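Side-chain contacts in N-acetylmuramoyl-L-alanine amidase (Mycobacteroides abscessus, PDB 7AGL), which probably cleaves the amide bond between N-acetylmuramic acid and L-alanine in peptidoglycan, as a zinc-dependent amidase: residues Val10-Gly15 and Leu60-Gln65; Gly34-Gln39 and Asp166-Asn171; Ser191-Ser196 and Ser201-Ala206. All blocks are in the same frame, centred on the assembly; numbering follows the deposited sequence.

The three contacts illustrate how side-chain chemistry follows position in one alpha/beta amidase fold. Interaction 1 lies deepest, where strand 9-14 of the main sheet meets helix 51-68 through branched aliphatic groups. Interaction 3 is partly buried and joins two consecutive helices, with methionine against a tyrosine ring. It touches interaction 1 directly: Ile62 and Gln65 of helix 51-68 pack on Ala204 and Gln205 of helix 197-215. Interaction 2, also partly buried, stands apart on the other side of the chain's centre, about 21 Å from interaction 1 between centres, and brings a lysine from a small hairpin against the start of a short helix.

Interaction 1: residues Val10-Gly15 and Leu60-Gln65; sequences VVLDPG and LLIRQQ
The forked end of Leu12 points from strand 9-14 at helix 51-68, and the CG2 methyl of Ile62 lies against both prongs. Leu12 CD1 lies 3.7 Å from Ile62 CG2, and Leu12 CD2 is nearly as near, at 3.8 Å from the same Ile62 CG2, so a single methyl bridges the two branches of the leucine. The two side chains meet at a slant, neither end to end nor side by side. Each is placed by its first torsion. A chi1 of -60° directs Leu12 CG away from the carbonyl carbon, and CD1 continues the chain outward to the helix. In Ile62, with chi1 -65°, CG2 is anti to the backbone N and faces the leucine, while CG1, anti to the carbonyl carbon, packs on Ala204 of helix 197-215. The isoleucine thus serves two neighbours, one with each branch.

Strand 9-14, helix 51-68 and strand 72-75 form a beta-alpha-beta crossover, since the two strands lie parallel and adjacent in the central sheet of the zinc amidase fold. The small hairpin 27-29/35-37 is inserted on the way from the first strand to the helix. Two of the zinc ligands lie within this unit, His16 just after the strand and Glu51 at the start of the helix; His106 is the third.

Beyond the isoleucine, Leu12 CD1 presses on the helix backbone itself, 3.6 Å from Arg63 N. The same methyl rests against the base of the arginine, with Leu12 CD1 3.8 Å from Arg63 CB; in the conformer described here the Arg63 chain bends away beyond CB. Val59, a turn earlier on the helix, also touches Leu12, while Asp13, the next residue of the strand, forms a salt bridge with Arg90.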
loop_
_atom_site.group_PDB
_atom_site.type_symbol
_atom_site.label_atom_id
_atom_site.label_comp_id
_atom_site.label_asym_id
_atom_site.label_seq_id
_atom_site.Cartn_x
_atom_site.Cartn_y
_atom_site.Cartn_z
ATOM N N VAL A 10 7.198 2.923 11.705
ATOM C CA VAL A 10 6.554 2.692 10.415
ATOM C C VAL A 10 5.162 2.112 10.662
ATOM O O VAL A 10 5.016 1.171 11.458
ATOM C CB VAL A 10 7.388 1.750 9.525
ATOM C CG1 VAL A 10 6.646 1.417 8.219
ATOM C CG2 VAL A 10 8.754 2.392 9.235
ATOM N N VAL A 11 4.142 2.667 9.979
ATOM C CA VAL A 11 2.783 2.111 10.005
ATOM C C VAL A 11 2.501 1.446 8.662
ATOM O O VAL A 11 2.816 1.998 7.591
ATOM C CB VAL A 11 1.698 3.168 10.325
ATOM C CG1 VAL A 11 0.343 2.496 10.504
ATOM C CG2 VAL A 11 2.062 3.949 11.575
ATOM N N LEU A 12 1.907 0.252 8.722
ATOM C CA LEU A 12 1.646 -0.569 7.543
ATOM C C LEU A 12 0.150 -0.746 7.375
ATOM O O LEU A 12 -0.546 -1.070 8.344
ATOM C CB LEU A 12 2.310 -1.944 7.686
ATOM C CG LEU A 12 3.830 -1.929 7.862
ATOM C CD1 LEU A 12 4.345 -3.329 8.205
ATOM C CD2 LEU A 12 4.493 -1.416 6.588
ATOM N N ASP A 13 -0.347 -0.557 6.151
ATOM C CA ASP A 13 -1.787 -0.654 5.886
ATOM C C ASP A 13 -2.069 -1.737 4.850
ATOM O O ASP A 13 -1.873 -1.501 3.641
ATOM C CB ASP A 13 -2.315 0.702 5.400
ATOM C CG ASP A 13 -3.724 0.614 4.839
ATOM O OD1 ASP A 13 -4.547 -0.059 5.487
ATOM O OD2 ASP A 13 -3.983 1.229 3.773
ATOM N N PRO A 14 -2.510 -2.963 5.264
ATOM C CA PRO A 14 -2.958 -3.952 4.274
ATOM C C PRO A 14 -4.334 -3.567 3.753
ATOM O O PRO A 14 -5.333 -3.596 4.481
ATOM C CB PRO A 14 -2.982 -5.267 5.073
ATOM C CG PRO A 14 -3.052 -4.871 6.535
ATOM C CD PRO A 14 -2.809 -3.385 6.651
ATOM N N GLY A 15 -4.382 -3.196 2.472
ATOM C CA GLY A 15 -5.589 -2.600 1.929
ATOM C C GLY A 15 -6.788 -3.526 2.011
ATOM O O GLY A 15 -6.672 -4.746 1.905
ATOM N N LEU A 60 2.009 -8.774 6.978
ATOM C CA LEU A 60 2.550 -9.510 8.127
ATOM C C LEU A 60 4.034 -9.814 7.935
ATOM O O LEU A 60 4.822 -9.748 8.887
ATOM C CB LEU A 60 1.777 -10.812 8.366
ATOM C CG LEU A 60 0.303 -10.666 8.752
ATOM C CD1 LEU A 60 -0.279 -12.040 9.024
ATOM C CD2 LEU A 60 0.162 -9.775 9.969
ATOM N N LEU A 61 4.432 -10.140 6.704
ATOM C CA LEU A 61 5.835 -10.434 6.437
ATOM C C LEU A 61 6.684 -9.171 6.502
ATOM O O LEU A 61 7.802 -9.196 7.034
ATOM C CB LEU A 61 5.976 -11.115 5.070
ATOM C CG LEU A 61 5.271 -12.465 4.938
ATOM C CD1 LEU A 61 5.324 -12.908 3.486
ATOM C CD2 LEU A 61 5.909 -13.524 5.851
ATOM N N ILE A 62 6.171 -8.057 5.963
ATOM C CA ILE A 62 6.869 -6.776 6.092
ATOM C C ILE A 62 7.082 -6.431 7.562
ATOM O O ILE A 62 8.189 -6.051 7.975
ATOM C CB ILE A 62 6.094 -5.658 5.370
ATOM C CG1 ILE A 62 6.052 -5.923 3.861
ATOM C CG2 ILE A 62 6.754 -4.317 5.634
ATOM C CD1 ILE A 62 5.050 -5.038 3.134
ATOM N N ARG A 63 6.021 -6.553 8.373
ATOM C CA ARG A 63 6.110 -6.189 9.788
ATOM C C ARG A 63 7.178 -7.006 10.493
ATOM O O ARG A 63 7.999 -6.467 11.242
ATOM C CB ARG A 63 4.765 -6.383 10.502
ATOM C CG ARG A 63 4.753 -5.666 11.870
ATOM C CD ARG A 63 4.367 -6.506 13.111
ATOM N NE ARG A 63 4.685 -7.932 13.057
ATOM C CZ ARG A 63 5.652 -8.539 13.750
ATOM N NH1 ARG A 63 6.447 -7.851 14.558
ATOM N NH2 ARG A 63 5.825 -9.854 13.633
ATOM N N GLN A 64 7.181 -8.317 10.255
ATOM C CA GLN A 64 8.151 -9.187 10.905
ATOM C C GLN A 64 9.582 -8.782 10.561
ATOM O O GLN A 64 10.456 -8.756 11.441
ATOM C CB GLN A 64 7.875 -10.632 10.495
ATOM C CG GLN A 64 8.671 -11.681 11.249
ATOM C CD GLN A 64 8.484 -13.068 10.655
ATOM O OE1 GLN A 64 7.923 -13.221 9.562
ATOM N NE2 GLN A 64 8.954 -14.090 11.371
ATOM N N GLN A 65 9.841 -8.463 9.289
ATOM C CA GLN A 65 11.187 -8.072 8.882
ATOM C C GLN A 65 11.584 -6.741 9.507
ATOM O O GLN A 65 12.719 -6.581 9.973
ATOM C CB GLN A 65 11.266 -8.005 7.356
ATOM C CG GLN A 65 10.994 -9.335 6.655
ATOM C CD GLN A 65 10.906 -9.194 5.142
ATOM O OE1 GLN A 65 11.568 -8.345 4.545
ATOM N NE2 GLN A 65 10.090 -10.030 4.518
#

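Interaction 2: residues Gly34-Gln39 and Asp166-Asn171; sequences GTKSCQ and DLAGLN
Lys36 reaches from strand 35-37 to the first residues of helix 168-171, and it brings its aliphatic length as well as its amine into the contact. Its CB is directed toward the helix, and CG, held anti to the carbonyl carbon by a chi1 of -66°, carries the chain onward without yet touching the other segment. The first close meeting is at CD: Lys36 CD lies 3.2 Å from Asp166 O and also skirts the methyl of Ala168, with Lys36 CD 4.0 Å from Ala168 CB. A bend at chi3 (45°) then turns the chain, keeping CE beside the same carbonyl, with Lys36 CE 3.6 Å from Asp166 O. At the tip, Lys36 NZ comes within 3.2 Å of Ala168 N. Both are donors, and no hydrogen bond joins them; a cation beside the N-H groups at the amino end of a helix is probably disfavoured electrostatically. Lys36 NZ also has Asp166 O at 3.6 Å and Leu167 CA at 3.7 Å. Lys36 NZ and Asp166 OD2 are 6.4 Å apart, too far for an ion pair; the carboxylate makes its salt bridge with Arg164.

Leu167 occupies the N-cap position, and its carbonyl accepts the backbone N-H of Asn171. Segment 34-39 is tied to Cys86 by the disulfide of Cys38; Ile87, from helix 87-96, packs against both Lys36 and Ala168. With the Leu167 side chain about 8 Å from the zinc ion, the arrangement joins the hairpin 27-29/35-37 to a helix start near the metal site of a zinc-dependent amidase.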
loop_
_atom_site.group_PDB
_atom_site.type_symbol
_atom_site.label_atom_id
_atom_site.label_comp_id
_atom_site.label_asym_id
_atom_site.label_seq_id
_atom_site.Cartn_x
_atom_site.Cartn_y
_atom_site.Cartn_z
ATOM N N GLY A 34 -14.050 16.447 -1.596
ATOM C CA GLY A 34 -15.127 15.549 -1.951
ATOM C C GLY A 34 -15.355 14.479 -0.913
ATOM O O GLY A 34 -14.836 14.563 0.202
ATOM N N THR A 35 -16.144 13.472 -1.271
ATOM C CA THR A 35 -16.344 12.305 -0.423
ATOM C C THR A 35 -16.113 11.057 -1.260
ATOM O O THR A 35 -16.239 11.085 -2.487
ATOM C CB THR A 35 -17.757 12.263 0.210
ATOM O OG1 THR A 35 -18.755 12.172 -0.816
ATOM C CG2 THR A 35 -18.022 13.511 1.041
ATOM N N LYS A 36 -15.762 9.964 -0.580
ATOM C CA LYS A 36 -15.566 8.665 -1.213
ATOM C C LYS A 36 -16.186 7.608 -0.316
ATOM O O LYS A 36 -16.422 7.853 0.864
ATOM C CB LYS A 36 -14.074 8.323 -1.419
ATOM C CG LYS A 36 -13.312 9.180 -2.397
ATOM C CD LYS A 36 -11.823 8.791 -2.334
ATOM C CE LYS A 36 -11.628 7.275 -2.324
ATOM N NZ LYS A 36 -10.238 6.847 -1.916
ATOM N N SER A 37 -16.467 6.431 -0.881
ATOM C CA SER A 37 -16.979 5.337 -0.057
ATOM C C SER A 37 -16.011 4.992 1.071
ATOM O O SER A 37 -14.790 4.954 0.870
ATOM C CB SER A 37 -17.226 4.093 -0.915
ATOM O OG SER A 37 -18.282 4.321 -1.831
ATOM N N CYS A 38 -16.581 4.672 2.250
ATOM C CA CYS A 38 -15.798 4.227 3.409
ATOM C C CYS A 38 -14.798 3.130 3.048
ATOM O O CYS A 38 -13.636 3.164 3.473
ATOM C CB CYS A 38 -16.754 3.731 4.513
ATOM S SG CYS A 38 -16.041 2.462 5.638
ATOM N N GLN A 39 -15.238 2.130 2.291
ATOM C CA GLN A 39 -14.341 1.066 1.854
ATOM C C GLN A 39 -14.844 0.530 0.524
ATOM O O GLN A 39 -15.954 0.839 0.071
ATOM C CB GLN A 39 -14.234 -0.080 2.881
ATOM C CG GLN A 39 -13.030 -0.068 3.803
ATOM C CD GLN A 39 -11.689 -0.134 3.086
ATOM O OE1 GLN A 39 -11.603 -0.425 1.889
ATOM N NE2 GLN A 39 -10.634 0.167 3.817
ATOM N N ASP A 166 -7.050 11.321 -6.227
ATOM C CA ASP A 166 -8.351 10.733 -5.943
ATOM C C ASP A 166 -8.367 9.830 -4.722
ATOM O O ASP A 166 -9.451 9.390 -4.334
ATOM C CB ASP A 166 -8.865 9.935 -7.153
ATOM C CG ASP A 166 -7.885 8.845 -7.628
ATOM O OD1 ASP A 166 -6.658 9.077 -7.678
ATOM O OD2 ASP A 166 -8.364 7.746 -7.970
ATOM N N LEU A 167 -7.219 9.555 -4.098
ATOM C CA LEU A 167 -7.137 8.570 -3.018
ATOM C C LEU A 167 -7.147 9.272 -1.663
ATOM O O LEU A 167 -6.179 9.938 -1.295
ATOM C CB LEU A 167 -5.887 7.705 -3.174
ATOM C CG LEU A 167 -5.852 6.870 -4.449
ATOM C CD1 LEU A 167 -4.679 5.891 -4.420
ATOM C CD2 LEU A 167 -7.179 6.150 -4.623
ATOM N N ALA A 168 -8.231 9.069 -0.905
ATOM C CA ALA A 168 -8.347 9.654 0.433
ATOM C C ALA A 168 -7.193 9.229 1.339
ATOM O O ALA A 168 -6.690 10.032 2.131
ATOM C CB ALA A 168 -9.686 9.247 1.061
ATOM N N GLY A 169 -6.740 7.974 1.232
ATOM C CA GLY A 169 -5.666 7.535 2.112
ATOM C C GLY A 169 -4.368 8.289 1.874
ATOM O O GLY A 169 -3.542 8.424 2.783
ATOM N N LEU A 170 -4.172 8.797 0.659
ATOM C CA LEU A 170 -2.999 9.614 0.374
ATOM C C LEU A 170 -3.254 11.078 0.708
ATOM O O LEU A 170 -2.375 11.749 1.267
ATOM C CB LEU A 170 -2.612 9.476 -1.100
ATOM C CG LEU A 170 -2.278 8.031 -1.507
ATOM C CD1 LEU A 170 -1.777 8.010 -2.947
ATOM C CD2 LEU A 170 -1.253 7.406 -0.576
ATOM N N ASN A 171 -4.440 11.583 0.353
ATOM C CA ASN A 171 -4.780 12.978 0.608
ATOM C C ASN A 171 -4.717 13.322 2.091
ATOM O O ASN A 171 -4.399 14.466 2.451
ATOM C CB ASN A 171 -6.184 13.277 0.078
ATOM C CG ASN A 171 -6.306 13.062 -1.411
ATOM O OD1 ASN A 171 -5.313 13.069 -2.127
ATOM N ND2 ASN A 171 -7.540 12.895 -1.890
#

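Interaction 3: residues Ser191-Ser196 and Ser201-Ala206; sequences SAMMTS and SKYAQA
A methionine methyl sits almost squarely over a tyrosine ring: Met193 CE is 3.9 Å from the centroid of Tyr203 and 12° off the ring normal, a CH-pi contact. The sulfur joins in less directly, with Met193 SD 4.3 Å from the Tyr203 centroid in an oblique Met-aromatic approach. The chi1 of Met193 (-165°) sets CG anti to the backbone N, and with the chain beyond it extended the side chain runs along the ring from the hydroxyl end: Met193 CB is 3.8 Å from Tyr203 OH. Met193 was modelled in two conformers, and these details belong to one of them. The same methyl also meets Lys202, whose side chain crosses that of Met193 at about a right angle, with Met193 CE 3.7 Å from Lys202 CB. Met194 meets the tyrosine obliquely, Met194 CG lying 3.9 Å from Tyr203 CE2.

Tyr203 projects from helix 201-206 toward helix 191-195 where the two pack nearly at right angles (87° between their axes). Met194 O also accepts a hydrogen bond from Arg200 NH1. Helix 51-68 lies against both helices, its Phe54 touching Met194 and its Ile62 and Gln65 touching Ala204; that helix in turn packs on strand 9-14.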
loop_
_atom_site.group_PDB
_atom_site.type_symbol
_atom_site.label_atom_id
_atom_site.label_comp_id
_atom_site.label_asym_id
_atom_site.label_seq_id
_atom_site.Cartn_x
_atom_site.Cartn_y
_atom_site.Cartn_z
ATOM N N SER A 191 -0.396 -13.083 -10.506
ATOM C CA SER A 191 -1.215 -13.965 -9.679
ATOM C C SER A 191 -0.383 -15.112 -9.113
ATOM O O SER A 191 -0.494 -15.463 -7.930
ATOM C CB SER A 191 -2.384 -14.518 -10.492
ATOM O OG SER A 191 -3.048 -15.564 -9.770
ATOM N N ALA A 192 0.433 -15.742 -9.960
ATOM C CA ALA A 192 1.273 -16.831 -9.470
ATOM C C ALA A 192 2.171 -16.363 -8.331
ATOM O O ALA A 192 2.306 -17.049 -7.312
ATOM C CB ALA A 192 2.108 -17.398 -10.626
ATOM N N MET A 193 2.789 -15.187 -8.480
ATOM C CA MET A 193 3.679 -14.702 -7.427
ATOM C C MET A 193 2.905 -14.313 -6.171
ATOM O O MET A 193 3.364 -14.578 -5.052
ATOM C CB MET A 193 4.516 -13.527 -7.941
ATOM C CG MET A 193 5.708 -13.198 -7.044
ATOM S SD MET A 193 6.845 -12.023 -7.809
ATOM C CE MET A 193 7.805 -11.528 -6.378
ATOM N N MET A 194 1.721 -13.708 -6.330
ATOM C CA MET A 194 0.906 -13.328 -5.170
ATOM C C MET A 194 0.386 -14.536 -4.409
ATOM O O MET A 194 0.208 -14.475 -3.186
ATOM C CB MET A 194 -0.289 -12.494 -5.617
ATOM C CG MET A 194 0.126 -11.141 -6.116
ATOM S SD MET A 194 -1.232 -10.333 -6.963
ATOM C CE MET A 194 -0.404 -8.817 -7.380
ATOM N N THR A 195 0.095 -15.622 -5.121
ATOM C CA THR A 195 -0.442 -16.818 -4.503
ATOM C C THR A 195 0.652 -17.706 -3.902
ATOM O O THR A 195 0.341 -18.677 -3.208
ATOM C CB THR A 195 -1.268 -17.565 -5.562
ATOM O OG1 THR A 195 -2.177 -16.648 -6.191
ATOM C CG2 THR A 195 -2.072 -18.719 -4.972
ATOM N N SER A 196 1.920 -17.369 -4.111
ATOM C CA SER A 196 3.061 -18.157 -3.644
ATOM C C SER A 196 3.545 -17.624 -2.311
ATOM O O SER A 196 3.817 -16.419 -2.220
ATOM C CB SER A 196 4.213 -18.077 -4.641
ATOM O OG SER A 196 3.918 -18.699 -5.880
ATOM N N SER A 201 6.911 -13.327 0.215
ATOM C CA SER A 201 8.152 -13.001 0.906
ATOM C C SER A 201 9.031 -12.081 0.055
ATOM O O SER A 201 9.583 -11.096 0.563
ATOM C CB SER A 201 8.888 -14.292 1.283
ATOM O OG SER A 201 10.081 -14.004 1.979
ATOM N N LYS A 202 9.176 -12.385 -1.243
ATOM C CA LYS A 202 9.979 -11.524 -2.119
ATOM C C LYS A 202 9.386 -10.121 -2.244
ATOM O O LYS A 202 10.124 -9.129 -2.233
ATOM C CB LYS A 202 10.112 -12.154 -3.508
ATOM C CG LYS A 202 11.141 -13.240 -3.612
ATOM C CD LYS A 202 11.351 -13.586 -5.074
ATOM C CE LYS A 202 12.796 -13.361 -5.497
ATOM N NZ LYS A 202 13.719 -14.201 -4.688
ATOM N N TYR A 203 8.063 -10.017 -2.410
ATOM C CA TYR A 203 7.423 -8.700 -2.373
ATOM C C TYR A 203 7.759 -7.963 -1.084
ATOM O O TYR A 203 8.109 -6.775 -1.096
ATOM C CB TYR A 203 5.905 -8.842 -2.476
ATOM C CG TYR A 203 5.345 -9.098 -3.856
ATOM C CD1 TYR A 203 5.777 -8.372 -4.968
ATOM C CD2 TYR A 203 4.353 -10.054 -4.036
ATOM C CE1 TYR A 203 5.234 -8.603 -6.228
ATOM C CE2 TYR A 203 3.805 -10.285 -5.279
ATOM C CZ TYR A 203 4.246 -9.561 -6.372
ATOM O OH TYR A 203 3.690 -9.815 -7.609
ATOM N N ALA A 204 7.631 -8.654 0.051
ATOM C CA ALA A 204 7.828 -7.989 1.335
ATOM C C ALA A 204 9.267 -7.516 1.488
ATOM O O ALA A 204 9.505 -6.396 1.951
ATOM C CB ALA A 204 7.441 -8.930 2.483
ATOM N N GLN A 205 10.238 -8.369 1.128
ATOM C CA GLN A 205 11.648 -7.988 1.241
ATOM C C GLN A 205 11.937 -6.743 0.424
ATOM O O GLN A 205 12.692 -5.861 0.860
ATOM C CB GLN A 205 12.543 -9.131 0.773
ATOM C CG GLN A 205 12.517 -10.329 1.674
ATOM C CD GLN A 205 13.374 -11.438 1.124
ATOM O OE1 GLN A 205 14.555 -11.228 0.814
ATOM N NE2 GLN A 205 12.785 -12.623 0.970
ATOM N N ALA A 206 11.337 -6.655 -0.765
ATOM C CA ALA A 206 11.584 -5.517 -1.644
ATOM C C ALA A 206 11.003 -4.241 -1.052
ATOM O O ALA A 206 11.655 -3.193 -1.072
ATOM C CB ALA A 206 10.992 -5.788 -3.026
#